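Local coordinates for tailspike protein (Acinetobacter phage vB_ApiP_P1, PDB 6E1R) that probably recognises and degrades the capsular polysaccharide of Acinetobacter baumannii as a trimeric phage tailspike with a hydrolase activity, at residues A[142-147]-A[151-156]. Residues are numbered along the deposited sequence; the frame is centred on the assembly and turned at random.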
loop_
_atom_site.group_PDB
_atom_site.type_symbol
_atom_site.label_atom_id
_atom_site.label_comp_id
_atom_site.label_asym_id
_atom_site.label_seq_id
_atom_site.Cartn_x
_atom_site.Cartn_y
_atom_site.Cartn_z
ATOM N N ARG A 142 -26.780 -8.500 -13.665
ATOM C CA ARG A 142 -28.161 -8.149 -13.359
ATOM C C ARG A 142 -28.299 -6.638 -13.217
ATOM O O ARG A 142 -27.641 -6.024 -12.371
ATOM C CB ARG A 142 -28.602 -8.857 -12.079
ATOM C CG ARG A 142 -30.027 -8.567 -11.659
ATOM C CD ARG A 142 -31.034 -9.172 -12.625
ATOM N NE ARG A 142 -30.865 -10.615 -12.788
ATOM C CZ ARG A 142 -30.557 -11.206 -13.938
ATOM N NH1 ARG A 142 -30.395 -10.482 -15.037
ATOM N NH2 ARG A 142 -30.420 -12.524 -13.994
ATOM N N SER A 143 -29.149 -6.040 -14.046
ATOM C CA SER A 143 -29.222 -4.593 -14.179
ATOM C C SER A 143 -30.533 -4.045 -13.630
ATOM O O SER A 143 -31.558 -4.731 -13.610
ATOM C CB SER A 143 -29.066 -4.170 -15.644
ATOM O OG SER A 143 -30.211 -4.517 -16.400
ATOM N N ILE A 144 -30.479 -2.793 -13.180
ATOM C CA ILE A 144 -31.652 -2.027 -12.773
ATOM C C ILE A 144 -31.613 -0.708 -13.532
ATOM O O ILE A 144 -30.674 0.079 -13.362
ATOM C CB ILE A 144 -31.691 -1.773 -11.256
ATOM C CG1 ILE A 144 -31.683 -3.093 -10.483
ATOM C CG2 ILE A 144 -32.915 -0.947 -10.889
ATOM C CD1 ILE A 144 -31.862 -2.924 -8.987
ATOM N N THR A 145 -32.624 -0.465 -14.358
ATOM C CA THR A 145 -32.682 0.713 -15.213
ATOM C C THR A 145 -33.701 1.706 -14.669
ATOM O O THR A 145 -34.799 1.321 -14.254
ATOM C CB THR A 145 -33.043 0.328 -16.653
ATOM O OG1 THR A 145 -32.138 -0.680 -17.119
ATOM C CG2 THR A 145 -32.952 1.539 -17.571
ATOM N N ALA A 146 -33.333 2.985 -14.679
ATOM C CA ALA A 146 -34.212 4.064 -14.242
ATOM C C ALA A 146 -34.874 4.674 -15.473
ATOM O O ALA A 146 -34.199 5.271 -16.318
ATOM C CB ALA A 146 -33.435 5.116 -13.456
ATOM N N THR A 147 -36.193 4.524 -15.569
ATOM C CA THR A 147 -36.963 5.030 -16.696
ATOM C C THR A 147 -37.406 6.476 -16.509
ATOM O O THR A 147 -38.196 6.979 -17.316
ATOM C CB THR A 147 -38.183 4.139 -16.944
ATOM O OG1 THR A 147 -38.956 4.035 -15.743
ATOM C CG2 THR A 147 -37.743 2.748 -17.382
ATOM N N PRO A 151 -33.416 9.110 -8.792
ATOM C CA PRO A 151 -32.460 8.152 -8.224
ATOM C C PRO A 151 -33.101 6.781 -8.071
ATOM O O PRO A 151 -34.230 6.659 -7.593
ATOM C CB PRO A 151 -32.104 8.767 -6.866
ATOM C CG PRO A 151 -33.272 9.634 -6.530
ATOM C CD PRO A 151 -33.755 10.182 -7.841
ATOM N N ILE A 152 -32.374 5.744 -8.496
ATOM C CA ILE A 152 -32.872 4.377 -8.356
ATOM C C ILE A 152 -33.090 4.046 -6.885
ATOM O O ILE A 152 -34.123 3.488 -6.499
ATOM C CB ILE A 152 -31.906 3.384 -9.024
ATOM C CG1 ILE A 152 -31.899 3.591 -10.540
ATOM C CG2 ILE A 152 -32.277 1.954 -8.672
ATOM C CD1 ILE A 152 -30.958 2.665 -11.278
ATOM N N PHE A 153 -32.121 4.394 -6.043
ATOM C CA PHE A 153 -32.240 4.261 -4.600
ATOM C C PHE A 153 -32.079 5.628 -3.954
ATOM O O PHE A 153 -31.280 6.453 -4.410
ATOM C CB PHE A 153 -31.203 3.283 -4.031
ATOM C CG PHE A 153 -31.492 1.842 -4.345
ATOM C CD1 PHE A 153 -32.422 1.134 -3.601
ATOM C CD2 PHE A 153 -30.832 1.195 -5.376
ATOM C CE1 PHE A 153 -32.691 -0.192 -3.882
ATOM C CE2 PHE A 153 -31.097 -0.131 -5.662
ATOM C CZ PHE A 153 -32.028 -0.827 -4.914
ATOM N N THR A 154 -32.843 5.864 -2.893
ATOM C CA THR A 154 -32.811 7.121 -2.157
ATOM C C THR A 154 -32.286 6.857 -0.752
ATOM O O THR A 154 -32.905 6.118 0.019
ATOM C CB THR A 154 -34.197 7.763 -2.102
ATOM O OG1 THR A 154 -34.548 8.257 -3.401
ATOM C CG2 THR A 154 -34.216 8.906 -1.104
ATOM N N VAL A 155 -31.144 7.457 -0.430
ATOM C CA VAL A 155 -30.546 7.308 0.891
ATOM C C VAL A 155 -31.323 8.163 1.881
ATOM O O VAL A 155 -31.563 9.352 1.641
ATOM C CB VAL A 155 -29.060 7.695 0.860
ATOM C CG1 VAL A 155 -28.436 7.503 2.230
ATOM C CG2 VAL A 155 -28.324 6.872 -0.186
ATOM N N LYS A 156 -31.716 7.560 3.000
ATOM C CA LYS A 156 -32.507 8.261 3.999
ATOM C C LYS A 156 -31.645 9.257 4.772
ATOM O O LYS A 156 -30.414 9.183 4.785
ATOM C CB LYS A 156 -33.144 7.266 4.965
ATOM C CG LYS A 156 -34.076 6.262 4.307
ATOM C CD LYS A 156 -34.559 5.232 5.313
ATOM C CE LYS A 156 -35.549 4.269 4.688
ATOM N NZ LYS A 156 -36.062 3.291 5.686
#
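Ile144 and Ile152 meet with the same first torsion: in each, CG2 lies anti to the backbone N and CG1 anti to the carbonyl carbon (chi1 -58° and -67°). The two CG2 methyls are thereby brought to 3.7 Å, Ile144 CG2 against Ile152 CG2, and the branched side chains run across one another at a slant. The other branch of Ile152 is extended (chi2 179°) and reaches strand 142-146. Its CG1 packs on the methyl of Ala146, 3.6 Å from CB, while CD1 lies over the backbone, 4.1 Å from Ala146 CB and near the carbonyl O of Ile144. Ile152 thus fits between Ile144 and Ala146, alternate residues whose side chains leave the strand on the same face; Thr145 between them points the other way. Phe153 adds a looser contact, its ring atom CE2 lying 4.4 Å from Ile144 CD1, with the methyl approaching the ring obliquely.

No hydrogen bond joins the two segments. Strand 142-146 instead pairs in parallel with 117-119 and 169-173, whereas strand 151-155 belongs to a separate parallel sheet with 123-124 and 178-184. After strand 142-146 a short loop leads to strand 151-155, which is bent at Ile152 and Phe153; this fits a change of face near the start of the beta-helical part of this tailspike fragment, consistent with the right-handed parallel beta-helix common among phage tailspikes. Phe171 and Ala179, from the next part of the chain, pack on Ile152 and Ala146 respectively and continue the apolar interior. All five touching residues are buried, and the interaction between their side chains is entirely apolar: the two faces are joined here by hydrophobic packing, while backbone hydrogen bonding runs to the neighbouring strands within each sheet.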